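Local coordinates for imelysin (Bacteroides ovatus ATCC 8483, PDB 3OYV), which is an imelysin-like protein probably involved in bacterial iron uptake, with a likely metal-binding and possibly peptidase role, at residues Ser22-Tyr27 and Gln314-Gln319; Asn30-Leu35 and His345-Leu350; Asp250-Ala255 and Asp273-Ala278; Asp299-Ser304 and Ala334-Gln339. All coordinates share one frame; numbering follows the deposited sequence. Where two conformers were deposited one is given.

How the contacts relate
Contacts 1, 2 and 3 are buried, whereas contact 4 lies at the surface. Contacts 1 and 2 both use helix 21-47, at two successive levels, against elements from near the other end of the chain, and contact 3, inside the chain loops closed by both, backs onto contact 2 where Leu252 meets Leu347. The chemistry follows the setting: contacts 2 and 3 are aliphatic across their helix-helix seams, contact 1 adds two methyl-over-ring contacts and, in one conformer, a hydroxyl bond at a helix end, and contact 4 combines one glutamine's packing with bridging waters. Contact 4 still reaches contact 2, since the side chain of Asn30 accepts a hydrogen bond from the Val335 backbone.

Contact 1 of 4, residues Ser22-Tyr27 and Gln314-Gln319; sequences SSWHNY and QILNSQ
Ser23 and Leu316 bring the two backbones to within 5.2 Å between their CA atoms, where the first part of helix 21-47 passes the last turn of helix 309-316. After Leu316 the chain leaves the helix, and Ser23 bonds just past this exit: in the conformer described, its OG donates to Ser318 O at 2.9 Å, lying in the carbonyl plane with a C=O...donor angle of 159°. The CB of Ser23 also lies 3.2 Å from Leu316 O. Ser318 is fixed from behind, because its own OG donates to Ile315 O at 2.8 Å, an oxygen that also receives Ser318 N.

Two branched side chains lie over aromatic faces. Leu316 CD1 sits 4.0 Å from the centroid of the six-membered ring of Trp24, while its CD2 turns back to Trp24 CA at 3.6 Å, filling the angle between indole and backbone. Ile315 crosses Tyr27 at about a right angle, its CG2 lying 3.6 Å from the ring centroid and its CD1 reaching on to the phenol end. Tyr27 CG stands opposite the backbone N (chi1 -159°), which lays the ring under that isoleucine, and its OH bonds to Val341 O. A serine at Tyr27 would probably leave Ile315 CG2 and CD1 without the surface they rest on, and Val341 O without its phenol donor.

Trp321 of helix 319-323, N-capped by Ser318, meets the Tyr27 ring edge-to-face. Helix 343-351 closes the inner side, with Leu350 O accepting from Trp24 NE1 and the Leu350 side chain packing against Leu316 and Tyr27.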
loop_
_atom_site.group_PDB
_atom_site.type_symbol
_atom_site.label_atom_id
_atom_site.label_comp_id
_atom_site.label_asym_id
_atom_site.label_seq_id
_atom_site.Cartn_x
_atom_site.Cartn_y
_atom_site.Cartn_z
ATOM N N SER A 22 28.712 5.532 -4.586
ATOM C CA SER A 22 28.356 5.424 -5.987
ATOM C C SER A 22 27.349 4.308 -6.209
ATOM O O SER A 22 26.343 4.491 -6.892
ATOM C CB SER A 22 29.594 5.170 -6.844
ATOM O OG SER A 22 29.216 5.143 -8.188
ATOM N N SER A 23 27.588 3.158 -5.597
ATOM C CA SER A 23 26.634 2.045 -5.681
ATOM C C SER A 23 25.283 2.446 -5.078
ATOM O O SER A 23 24.233 2.119 -5.607
ATOM C CB SER A 23 27.167 0.815 -4.940
ATOM O OG SER A 23 28.318 0.280 -5.579
ATOM N N TRP A 24 25.328 3.156 -3.952
ATOM C CA TRP A 24 24.105 3.601 -3.267
ATOM C C TRP A 24 23.287 4.508 -4.193
ATOM O O TRP A 24 22.071 4.326 -4.354
ATOM C CB TRP A 24 24.470 4.340 -1.983
ATOM C CG TRP A 24 23.447 4.312 -0.900
ATOM C CD1 TRP A 24 22.197 4.860 -0.914
ATOM C CD2 TRP A 24 23.606 3.704 0.374
ATOM N NE1 TRP A 24 21.573 4.629 0.282
ATOM C CE2 TRP A 24 22.418 3.930 1.102
ATOM C CE3 TRP A 24 24.640 2.987 0.979
ATOM C CZ2 TRP A 24 22.242 3.462 2.396
ATOM C CZ3 TRP A 24 24.464 2.548 2.248
ATOM C CH2 TRP A 24 23.261 2.761 2.943
ATOM N N HIS A 25 23.949 5.461 -4.842
ATOM C CA HIS A 25 23.282 6.357 -5.804
ATOM C C HIS A 25 22.652 5.576 -6.934
ATOM O O HIS A 25 21.473 5.775 -7.285
ATOM C CB HIS A 25 24.271 7.368 -6.392
ATOM C CG HIS A 25 24.878 8.295 -5.366
ATOM N ND1 HIS A 25 25.996 9.070 -5.626
ATOM C CD2 HIS A 25 24.575 8.521 -4.064
ATOM C CE1 HIS A 25 26.312 9.771 -4.550
ATOM N NE2 HIS A 25 25.458 9.468 -3.594
ATOM N N ASN A 26 23.459 4.733 -7.573
ATOM C CA ASN A 26 22.977 3.981 -8.710
ATOM C C ASN A 26 21.821 3.038 -8.371
ATOM O O ASN A 26 20.872 2.901 -9.165
ATOM C CB ASN A 26 24.136 3.216 -9.337
ATOM C CG ASN A 26 25.077 4.140 -10.120
ATOM O OD1 ASN A 26 24.632 5.134 -10.687
ATOM N ND2 ASN A 26 26.372 3.786 -10.180
ATOM N N TYR A 27 21.918 2.363 -7.233
ATOM C CA TYR A 27 20.867 1.402 -6.885
ATOM C C TYR A 27 19.588 2.115 -6.450
ATOM O O TYR A 27 18.494 1.689 -6.799
ATOM C CB TYR A 27 21.314 0.353 -5.876
ATOM C CG TYR A 27 20.406 -0.846 -5.949
ATOM C CD1 TYR A 27 20.294 -1.582 -7.132
ATOM C CD2 TYR A 27 19.645 -1.225 -4.859
ATOM C CE1 TYR A 27 19.471 -2.663 -7.216
ATOM C CE2 TYR A 27 18.807 -2.330 -4.936
ATOM C CZ TYR A 27 18.729 -3.051 -6.123
ATOM O OH TYR A 27 17.913 -4.166 -6.230
ATOM N N GLN A 314 24.942 -6.606 -0.316
ATOM C CA GLN A 314 25.891 -7.097 -1.333
ATOM C C GLN A 314 25.883 -6.186 -2.565
ATOM O O GLN A 314 26.944 -5.837 -3.105
ATOM C CB GLN A 314 25.576 -8.538 -1.725
ATOM C CG GLN A 314 25.863 -9.570 -0.645
ATOM C CD GLN A 314 25.421 -10.971 -1.037
ATOM O OE1 GLN A 314 24.667 -11.161 -1.998
ATOM N NE2 GLN A 314 25.883 -11.963 -0.283
ATOM N N ILE A 315 24.701 -5.771 -3.003
ATOM C CA ILE A 315 24.573 -4.779 -4.099
ATOM C C ILE A 315 25.317 -3.478 -3.770
ATOM O O ILE A 315 26.076 -2.931 -4.593
ATOM C CB ILE A 315 23.067 -4.520 -4.410
ATOM C CG1 ILE A 315 22.511 -5.720 -5.191
ATOM C CG2 ILE A 315 22.876 -3.185 -5.177
ATOM C CD1 ILE A 315 20.970 -5.846 -5.184
ATOM N N LEU A 316 25.121 -2.974 -2.548
ATOM C CA LEU A 316 25.719 -1.711 -2.167
ATOM C C LEU A 316 27.235 -1.801 -2.086
ATOM O O LEU A 316 27.919 -0.802 -2.295
ATOM C CB LEU A 316 25.129 -1.212 -0.850
ATOM C CG LEU A 316 23.648 -0.816 -0.934
ATOM C CD1 LEU A 316 23.095 -0.578 0.517
ATOM C CD2 LEU A 316 23.465 0.425 -1.810
ATOM N N ASN A 317 27.747 -2.982 -1.764
ATOM C CA ASN A 317 29.184 -3.235 -1.726
ATOM C C ASN A 317 29.791 -3.691 -3.043
ATOM O O ASN A 317 31.015 -3.893 -3.124
ATOM C CB ASN A 317 29.501 -4.232 -0.600
ATOM C CG ASN A 317 29.408 -3.604 0.751
ATOM O OD1 ASN A 317 29.802 -2.455 0.951
ATOM N ND2 ASN A 317 28.872 -4.351 1.709
ATOM N N SER A 318 28.972 -3.814 -4.074
ATOM C CA SER A 318 29.449 -4.360 -5.340
ATOM C C SER A 318 30.140 -3.322 -6.208
ATOM O O SER A 318 29.721 -2.156 -6.302
ATOM C CB SER A 318 28.322 -5.004 -6.150
ATOM O OG SER A 318 27.456 -4.044 -6.708
ATOM N N GLN A 319 31.192 -3.779 -6.887
ATOM C CA GLN A 319 31.908 -2.910 -7.801
ATOM C C GLN A 319 31.069 -2.644 -9.052
ATOM O O GLN A 319 31.151 -1.571 -9.641
ATOM C CB GLN A 319 33.276 -3.505 -8.161
ATOM C CG GLN A 319 34.239 -2.514 -8.780
ATOM C CD GLN A 319 34.705 -1.443 -7.811
ATOM O OE1 GLN A 319 35.154 -1.746 -6.711
ATOM N NE2 GLN A 319 34.599 -0.183 -8.217
#

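Contact 2 of 4, residues Asn30-Leu35 and His345-Leu350; sequences NVAALL and HTLEFL
Behind the aliphatic seam that Val31 and Leu35 form with Thr346 and Leu347, two flat groups of helix 343-351, the imidazole of His345 and the carboxylate of Glu348, meet at the imidazole edge: His345 ND1 donates to Glu348 OE1 at 2.8 Å with an N-H...O angle of 173°. The oxygen lies nearly in the ring plane and is approached on its syn side, though somewhat out of the carboxylate plane. Trp305 meets the imidazole edge-to-face, and Ser118 OG bonds the other carboxylate oxygen, OE2.

The seam itself is made of methyl groups between antiparallel helices; the short-segment axes approach to 9.7 Å, at 148°. Val31 is the fork in it. With CG1 opposite the backbone N (chi1 173°), that methyl lies over Leu347 N at 4.0 Å, while CG2 meets Thr346 CG2 at 3.9 Å. Thr346 offers a methyl because its OG1 turns back to Arg342 O, just before the helix. Leu347 continues the row, its CD2 lying 3.9 Å from Leu35 CD1 and touching Ala32 CB.

The helix is thus two-sided. Its sequence GFHTLE fits the GxHxxE motif of imelysin-like proteins, and the apolar packing at Thr346 and Leu347 lies on one side of the turn that carries His345 and Glu348 on the other. His345 NE2 bonds an unidentified ligand, probably from the crystallisation solution, which shows only that a polar molecule can reach this edge.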
loop_
_atom_site.group_PDB
_atom_site.type_symbol
_atom_site.label_atom_id
_atom_site.label_comp_id
_atom_site.label_asym_id
_atom_site.label_seq_id
_atom_site.Cartn_x
_atom_site.Cartn_y
_atom_site.Cartn_z
ATOM N N ASN A 30 17.956 3.052 -9.549
ATOM C CA ASN A 30 17.355 1.893 -10.171
ATOM C C ASN A 30 15.999 1.553 -9.537
ATOM O O ASN A 30 15.008 1.334 -10.229
ATOM C CB ASN A 30 18.285 0.683 -10.074
ATOM C CG ASN A 30 17.857 -0.434 -11.022
ATOM O OD1 ASN A 30 17.941 -0.285 -12.237
ATOM N ND2 ASN A 30 17.335 -1.543 -10.467
ATOM N N VAL A 31 15.974 1.513 -8.206
ATOM C CA VAL A 31 14.744 1.136 -7.507
ATOM C C VAL A 31 13.647 2.197 -7.701
ATOM O O VAL A 31 12.478 1.857 -7.931
ATOM C CB VAL A 31 15.046 0.864 -6.036
ATOM C CG1 VAL A 31 13.759 0.627 -5.227
ATOM C CG2 VAL A 31 16.003 -0.336 -5.877
ATOM N N ALA A 32 14.028 3.473 -7.690
ATOM C CA ALA A 32 13.063 4.560 -7.888
ATOM C C ALA A 32 12.546 4.553 -9.326
ATOM O O ALA A 32 11.372 4.847 -9.564
ATOM C CB ALA A 32 13.678 5.913 -7.566
ATOM N N ALA A 33 13.416 4.223 -10.315
ATOM C CA ALA A 33 13.013 4.126 -11.720
ATOM C C ALA A 33 11.977 3.030 -11.897
ATOM O O ALA A 33 10.991 3.192 -12.609
ATOM C CB ALA A 33 14.236 3.887 -12.587
ATOM N N LEU A 34 12.216 1.893 -11.242
ATOM C CA LEU A 34 11.278 0.776 -11.335
ATOM C C LEU A 34 9.909 1.159 -10.755
ATOM O O LEU A 34 8.870 0.815 -11.285
ATOM C CB LEU A 34 11.822 -0.463 -10.626
ATOM C CG LEU A 34 13.036 -1.130 -11.281
ATOM C CD1 LEU A 34 13.637 -2.157 -10.335
ATOM C CD2 LEU A 34 12.667 -1.769 -12.625
ATOM N N LEU A 35 9.941 1.865 -9.636
ATOM C CA LEU A 35 8.715 2.328 -8.954
ATOM C C LEU A 35 7.933 3.311 -9.833
ATOM O O LEU A 35 6.700 3.295 -9.861
ATOM C CB LEU A 35 9.037 2.956 -7.592
ATOM C CG LEU A 35 9.108 2.061 -6.348
ATOM C CD1 LEU A 35 9.747 2.787 -5.162
ATOM C CD2 LEU A 35 7.705 1.487 -6.042
ATOM N N HIS A 345 9.852 -0.692 -0.060
ATOM C CA HIS A 345 10.593 -0.980 1.136
ATOM C C HIS A 345 12.109 -1.068 0.917
ATOM O O HIS A 345 12.873 -0.842 1.830
ATOM C CB HIS A 345 10.032 -2.191 1.848
ATOM C CG HIS A 345 8.637 -1.964 2.318
ATOM N ND1 HIS A 345 8.317 -1.003 3.260
ATOM C CD2 HIS A 345 7.482 -2.564 1.972
ATOM C CE1 HIS A 345 7.009 -1.025 3.465
ATOM N NE2 HIS A 345 6.480 -1.948 2.676
ATOM N N THR A 346 12.530 -1.385 -0.293
ATOM C CA THR A 346 13.957 -1.297 -0.635
ATOM C C THR A 346 14.398 0.155 -0.657
ATOM O O THR A 346 15.436 0.491 -0.108
ATOM C CB THR A 346 14.290 -2.021 -1.960
ATOM O OG1 THR A 346 14.038 -3.412 -1.785
ATOM C CG2 THR A 346 15.765 -1.829 -2.280
ATOM N N LEU A 347 13.599 1.030 -1.267
ATOM C CA LEU A 347 13.939 2.449 -1.189
ATOM C C LEU A 347 13.922 2.945 0.234
ATOM O O LEU A 347 14.774 3.722 0.618
ATOM C CB LEU A 347 13.010 3.236 -2.070
ATOM C CG LEU A 347 13.443 4.631 -2.432
ATOM C CD1 LEU A 347 14.904 4.721 -2.884
ATOM C CD2 LEU A 347 12.464 5.143 -3.548
ATOM N N GLU A 348 12.946 2.472 1.004
ATOM C CA GLU A 348 12.898 2.821 2.419
ATOM C C GLU A 348 14.210 2.456 3.147
ATOM O O GLU A 348 14.763 3.252 3.917
ATOM C CB GLU A 348 11.692 2.111 3.080
ATOM C CG GLU A 348 11.342 2.580 4.485
ATOM C CD GLU A 348 10.406 1.601 5.197
ATOM O OE1 GLU A 348 10.138 0.518 4.655
ATOM O OE2 GLU A 348 10.005 1.926 6.330
ATOM N N PHE A 349 14.682 1.233 2.893
ATOM C CA PHE A 349 15.955 0.757 3.489
ATOM C C PHE A 349 17.118 1.691 3.148
ATOM O O PHE A 349 17.980 1.954 3.973
ATOM C CB PHE A 349 16.218 -0.646 2.939
ATOM C CG PHE A 349 17.505 -1.295 3.403
ATOM C CD1 PHE A 349 18.708 -1.014 2.800
ATOM C CD2 PHE A 349 17.480 -2.298 4.345
ATOM C CE1 PHE A 349 19.862 -1.639 3.228
ATOM C CE2 PHE A 349 18.642 -2.941 4.743
ATOM C CZ PHE A 349 19.819 -2.591 4.198
ATOM N N LEU A 350 17.118 2.158 1.909
ATOM C CA LEU A 350 18.172 3.019 1.362
ATOM C C LEU A 350 18.111 4.453 1.850
ATOM O O LEU A 350 19.115 5.168 1.777
ATOM C CB LEU A 350 18.143 2.942 -0.175
ATOM C CG LEU A 350 18.495 1.580 -0.815
ATOM C CD1 LEU A 350 18.150 1.576 -2.324
ATOM C CD2 LEU A 350 19.966 1.173 -0.539
#

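Contact 3 of 4, residues Asp250-Ala255 and Asp273-Ala278; sequences DALYNA and DAWITA
Leu252 reaches over the backbone of the opposite helix, its CD1 lying 3.6 Å from Trp275 N and 3.8 Å from Ala274 CB. The arrangement is an antiparallel helical hairpin: helix 223-261 and helix 265-283 follow one another in the chain, and the short segments run at 167° with their axes 8.8 Å apart. With leucine CG opposite the backbone N (chi1 179°) the branch point faces the partner helix, and CD2 extends to Ala278 CB, one turn beyond Ala274. Alanines keep the pairing close. Ala255 CB and Ala274 CB meet at 3.8 Å, and the CA atoms of Leu252 and Ala274 are 5.1 Å apart.

On its inner side the hairpin packs against helix 343-351, where Leu252 touches Leu347 and the Trp275 indole lies against Glu348; its NE1 donates to Phe344 O. Outside the seam, Asp250 ties helix 223-261 to helix 21-47 through a salt bridge with Lys36. On helix 265-283, Thr277 OG1 donates to Asp273 O at 2.9 Å from above the carbonyl plane, while Thr277 N reaches the same oxygen from the opposite face.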
loop_
_atom_site.group_PDB
_atom_site.type_symbol
_atom_site.label_atom_id
_atom_site.label_comp_id
_atom_site.label_asym_id
_atom_site.label_seq_id
_atom_site.Cartn_x
_atom_site.Cartn_y
_atom_site.Cartn_z
ATOM N N ASP A 250 6.616 9.859 -9.401
ATOM C CA ASP A 250 7.402 10.720 -10.290
ATOM C C ASP A 250 8.228 11.691 -9.443
ATOM O O ASP A 250 9.438 11.858 -9.647
ATOM C CB ASP A 250 6.503 11.504 -11.276
ATOM C CG ASP A 250 5.980 10.679 -12.421
ATOM O OD1 ASP A 250 6.391 9.518 -12.622
ATOM O OD2 ASP A 250 5.117 11.222 -13.156
ATOM N N ALA A 251 7.580 12.336 -8.474
ATOM C CA ALA A 251 8.253 13.261 -7.553
ATOM C C ALA A 251 9.361 12.581 -6.752
ATOM O O ALA A 251 10.445 13.144 -6.565
ATOM C CB ALA A 251 7.260 13.978 -6.595
ATOM N N LEU A 252 9.074 11.367 -6.296
ATOM C CA LEU A 252 10.037 10.572 -5.576
ATOM C C LEU A 252 11.285 10.286 -6.415
ATOM O O LEU A 252 12.415 10.353 -5.936
ATOM C CB LEU A 252 9.364 9.292 -5.060
ATOM C CG LEU A 252 10.221 8.300 -4.279
ATOM C CD1 LEU A 252 10.882 8.900 -3.064
ATOM C CD2 LEU A 252 9.334 7.097 -3.912
ATOM N N TYR A 253 11.081 9.943 -7.680
ATOM C CA TYR A 253 12.191 9.696 -8.612
ATOM C C TYR A 253 13.075 10.965 -8.681
ATOM O O TYR A 253 14.286 10.873 -8.578
ATOM C CB TYR A 253 11.668 9.287 -9.970
ATOM C CG TYR A 253 12.761 9.037 -10.967
ATOM C CD1 TYR A 253 13.547 7.894 -10.910
ATOM C CD2 TYR A 253 13.068 9.992 -11.908
ATOM C CE1 TYR A 253 14.567 7.672 -11.847
ATOM C CE2 TYR A 253 14.066 9.784 -12.840
ATOM C CZ TYR A 253 14.818 8.616 -12.802
ATOM O OH TYR A 253 15.819 8.432 -13.712
ATOM N N ASN A 254 12.472 12.146 -8.849
ATOM C CA ASN A 254 13.257 13.364 -8.931
ATOM C C ASN A 254 14.045 13.622 -7.654
ATOM O O ASN A 254 15.203 14.004 -7.698
ATOM C CB ASN A 254 12.368 14.597 -9.240
ATOM C CG ASN A 254 11.723 14.549 -10.557
ATOM O OD1 ASN A 254 10.491 14.418 -10.653
ATOM N ND2 ASN A 254 12.528 14.656 -11.598
ATOM N N ALA A 255 13.407 13.377 -6.506
ATOM C CA ALA A 255 14.063 13.577 -5.237
ATOM C C ALA A 255 15.273 12.647 -5.077
ATOM O O ALA A 255 16.319 13.042 -4.506
ATOM C CB ALA A 255 13.101 13.417 -4.064
ATOM N N ASP A 273 10.982 12.660 2.780
ATOM C CA ASP A 273 9.684 13.337 2.664
ATOM C C ASP A 273 8.912 12.839 1.438
ATOM O O ASP A 273 7.725 12.603 1.515
ATOM C CB ASP A 273 9.856 14.871 2.512
ATOM C CG ASP A 273 10.433 15.573 3.740
ATOM O OD1 ASP A 273 10.382 15.025 4.839
ATOM O OD2 ASP A 273 10.914 16.725 3.583
ATOM N N ALA A 274 9.613 12.729 0.313
ATOM C CA ALA A 274 8.998 12.255 -0.896
ATOM C C ALA A 274 8.524 10.811 -0.790
ATOM O O ALA A 274 7.498 10.458 -1.385
ATOM C CB ALA A 274 9.946 12.445 -2.106
ATOM N N TRP A 275 9.254 9.997 -0.036
ATOM C CA TRP A 275 8.859 8.595 0.179
ATOM C C TRP A 275 7.537 8.536 0.952
ATOM O O TRP A 275 6.602 7.843 0.538
ATOM C CB TRP A 275 9.999 7.830 0.876
ATOM C CG TRP A 275 9.732 6.360 0.998
ATOM C CD1 TRP A 275 10.014 5.409 0.068
ATOM C CD2 TRP A 275 9.062 5.669 2.083
ATOM N NE1 TRP A 275 9.614 4.166 0.520
ATOM C CE2 TRP A 275 9.012 4.310 1.744
ATOM C CE3 TRP A 275 8.586 6.064 3.342
ATOM C CZ2 TRP A 275 8.475 3.345 2.597
ATOM C CZ3 TRP A 275 8.016 5.108 4.153
ATOM C CH2 TRP A 275 7.979 3.779 3.795
ATOM N N ILE A 276 7.438 9.274 2.059
ATOM C CA ILE A 276 6.184 9.292 2.810
ATOM C C ILE A 276 5.035 9.774 1.925
ATOM O O ILE A 276 3.927 9.228 1.959
ATOM C CB ILE A 276 6.300 10.177 4.024
ATOM C CG1 ILE A 276 7.301 9.567 5.019
ATOM C CG2 ILE A 276 4.927 10.385 4.686
ATOM C CD1 ILE A 276 6.817 8.324 5.808
ATOM N N THR A 277 5.292 10.828 1.172
ATOM C CA THR A 277 4.263 11.436 0.314
ATOM C C THR A 277 3.752 10.418 -0.690
ATOM O O THR A 277 2.531 10.294 -0.906
ATOM C CB THR A 277 4.815 12.704 -0.357
ATOM O OG1 THR A 277 5.100 13.649 0.677
ATOM C CG2 THR A 277 3.850 13.274 -1.403
ATOM N N ALA A 278 4.666 9.691 -1.325
ATOM C CA ALA A 278 4.303 8.686 -2.328
ATOM C C ALA A 278 3.619 7.458 -1.675
ATOM O O ALA A 278 2.739 6.849 -2.257
ATOM C CB ALA A 278 5.539 8.257 -3.179
#

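Contact 4 of 4, residues Asp299-Ser304 and Ala334-Gln339; sequences DPNMDS and AVESAQ
Gln339 packs closely along Pro300 and Ser304, whereas the rest of the 334-339 loop meets helix 298-303 through water. The glutamine chain is extended beyond CG and runs alongside the proline in the same direction, placing its CD 3.6 Å from Pro300 CB and its NE2 over Pro300 CG. Asn301 OD1 comes to 3.2 Å from Gln339 CG, with the two amide planes turned 77° apart. Ser304 OG donates to Pro300 O at 2.7 Å, using a lone pair in the carbonyl plane, and also touches Gln339 CB. An alanine in place of Gln339 would probably uncover the Pro300 ring and open a gap beside Asn301 OD1.

The loop has an inverse gamma turn centred on Glu336, and around it the two segments meet mainly through water. One water donates to Asn301 OD1 at 2.9 Å and to Ser337 O at 3.0 Å; another joins Asn301 ND2 to Glu336 OE2 by weak bonds of 3.3 Å each. Arg342 also spans this side, forming a salt bridge with Glu336 OE2 and hydrogen bonds to Asn301 O and Ser337 O. Nearer the packed end, a third water accepts from Ser304 N at 3.0 Å and lies beside Gln339 O.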
loop_
_atom_site.group_PDB
_atom_site.type_symbol
_atom_site.label_atom_id
_atom_site.label_comp_id
_atom_site.label_asym_id
_atom_site.label_seq_id
_atom_site.Cartn_x
_atom_site.Cartn_y
_atom_site.Cartn_z
ATOM N N ASP A 299 2.089 -6.020 -7.775
ATOM C CA ASP A 299 2.108 -5.684 -6.348
ATOM C C ASP A 299 3.458 -6.082 -5.721
ATOM O O ASP A 299 4.130 -5.240 -5.132
ATOM C CB ASP A 299 0.911 -6.348 -5.662
ATOM C CG ASP A 299 0.831 -6.101 -4.186
ATOM O OD1 ASP A 299 1.373 -5.153 -3.618
ATOM O OD2 ASP A 299 0.068 -6.844 -3.535
ATOM N N PRO A 300 3.901 -7.335 -5.890
ATOM C CA PRO A 300 5.207 -7.647 -5.320
ATOM C C PRO A 300 6.402 -6.922 -5.970
ATOM O O PRO A 300 7.457 -6.774 -5.333
ATOM C CB PRO A 300 5.311 -9.185 -5.455
ATOM C CG PRO A 300 4.299 -9.567 -6.424
ATOM C CD PRO A 300 3.184 -8.554 -6.312
ATOM N N ASN A 301 6.219 -6.453 -7.191
ATOM C CA ASN A 301 7.251 -5.600 -7.811
ATOM C C ASN A 301 7.310 -4.197 -7.215
ATOM O O ASN A 301 8.343 -3.541 -7.303
ATOM C CB ASN A 301 7.028 -5.530 -9.321
ATOM C CG ASN A 301 7.700 -6.644 -10.057
ATOM O OD1 ASN A 301 8.427 -7.422 -9.474
ATOM N ND2 ASN A 301 7.467 -6.722 -11.374
HETATM N N MSE A 302 6.210 -3.769 -6.625
HETATM C CA MSE A 302 6.119 -2.435 -6.030
HETATM C C MSE A 302 6.299 -2.398 -4.519
HETATM O O MSE A 302 6.647 -1.353 -3.958
HETATM C CB MSE A 302 4.787 -1.830 -6.402
HETATM C CG MSE A 302 4.704 -1.600 -7.897
HETATM SE SE MSE A 302 3.033 -0.706 -8.424
HETATM C CE MSE A 302 3.293 1.035 -7.735
ATOM N N ASP A 303 6.030 -3.521 -3.845
ATOM C CA ASP A 303 5.826 -3.461 -2.401
ATOM C C ASP A 303 6.102 -4.755 -1.655
ATOM O O ASP A 303 5.408 -5.070 -0.702
ATOM C CB ASP A 303 4.378 -3.023 -2.117
ATOM C CG ASP A 303 4.169 -2.519 -0.693
ATOM O OD1 ASP A 303 5.054 -1.814 -0.148
ATOM O OD2 ASP A 303 3.082 -2.819 -0.141
ATOM N N SER A 304 7.136 -5.505 -2.035
ATOM C CA SER A 304 7.422 -6.711 -1.303
ATOM C C SER A 304 7.880 -6.418 0.097
ATOM O O SER A 304 8.576 -5.432 0.356
ATOM C CB SER A 304 8.513 -7.561 -1.979
ATOM O OG SER A 304 8.017 -8.211 -3.123
ATOM N N ALA A 334 18.040 0.409 -14.959
ATOM C CA ALA A 334 19.160 -0.374 -15.502
ATOM C C ALA A 334 18.893 -1.877 -15.444
ATOM O O ALA A 334 19.308 -2.620 -16.333
ATOM C CB ALA A 334 20.457 -0.056 -14.735
ATOM N N VAL A 335 18.237 -2.323 -14.371
ATOM C CA VAL A 335 18.041 -3.739 -14.102
ATOM C C VAL A 335 16.629 -3.969 -13.560
ATOM O O VAL A 335 16.201 -3.320 -12.592
ATOM C CB VAL A 335 19.043 -4.256 -13.055
ATOM C CG1 VAL A 335 18.757 -5.726 -12.703
ATOM C CG2 VAL A 335 20.513 -4.104 -13.542
ATOM N N GLU A 336 15.940 -4.941 -14.157
ATOM C CA GLU A 336 14.634 -5.395 -13.709
ATOM C C GLU A 336 14.845 -6.286 -12.475
ATOM O O GLU A 336 14.803 -7.526 -12.588
ATOM C CB GLU A 336 13.909 -6.114 -14.851
ATOM C CG GLU A 336 12.449 -6.308 -14.640
ATOM C CD GLU A 336 11.661 -4.998 -14.663
ATOM O OE1 GLU A 336 11.953 -4.116 -15.524
ATOM O OE2 GLU A 336 10.725 -4.881 -13.823
ATOM N N SER A 337 15.043 -5.662 -11.318
ATOM C CA SER A 337 15.467 -6.339 -10.142
ATOM C C SER A 337 14.429 -7.333 -9.608
ATOM O O SER A 337 13.227 -7.217 -9.867
ATOM C CB SER A 337 15.750 -5.301 -9.075
ATOM O OG SER A 337 16.775 -4.365 -9.452
ATOM N N ALA A 338 14.919 -8.267 -8.814
ATOM C CA ALA A 338 14.074 -9.224 -8.098
ATOM C C ALA A 338 13.128 -8.488 -7.147
ATOM O O ALA A 338 13.450 -7.423 -6.604
ATOM C CB ALA A 338 14.943 -10.199 -7.325
ATOM N N GLN A 339 11.965 -9.094 -6.942
ATOM C CA GLN A 339 10.924 -8.532 -6.070
ATOM C C GLN A 339 11.447 -8.165 -4.686
ATOM O O GLN A 339 11.140 -7.073 -4.173
ATOM C CB GLN A 339 9.762 -9.535 -5.982
ATOM C CG GLN A 339 8.974 -9.625 -7.275
ATOM C CD GLN A 339 7.935 -10.702 -7.306
ATOM O OE1 GLN A 339 7.853 -11.528 -6.398
ATOM N NE2 GLN A 339 7.114 -10.694 -8.360
HETATM O O HOH W 1 9.123 -4.956 -4.153
HETATM O O HOH W 2 10.742 -8.736 -10.495
HETATM O O HOH W 3 9.716 -8.039 -13.409
#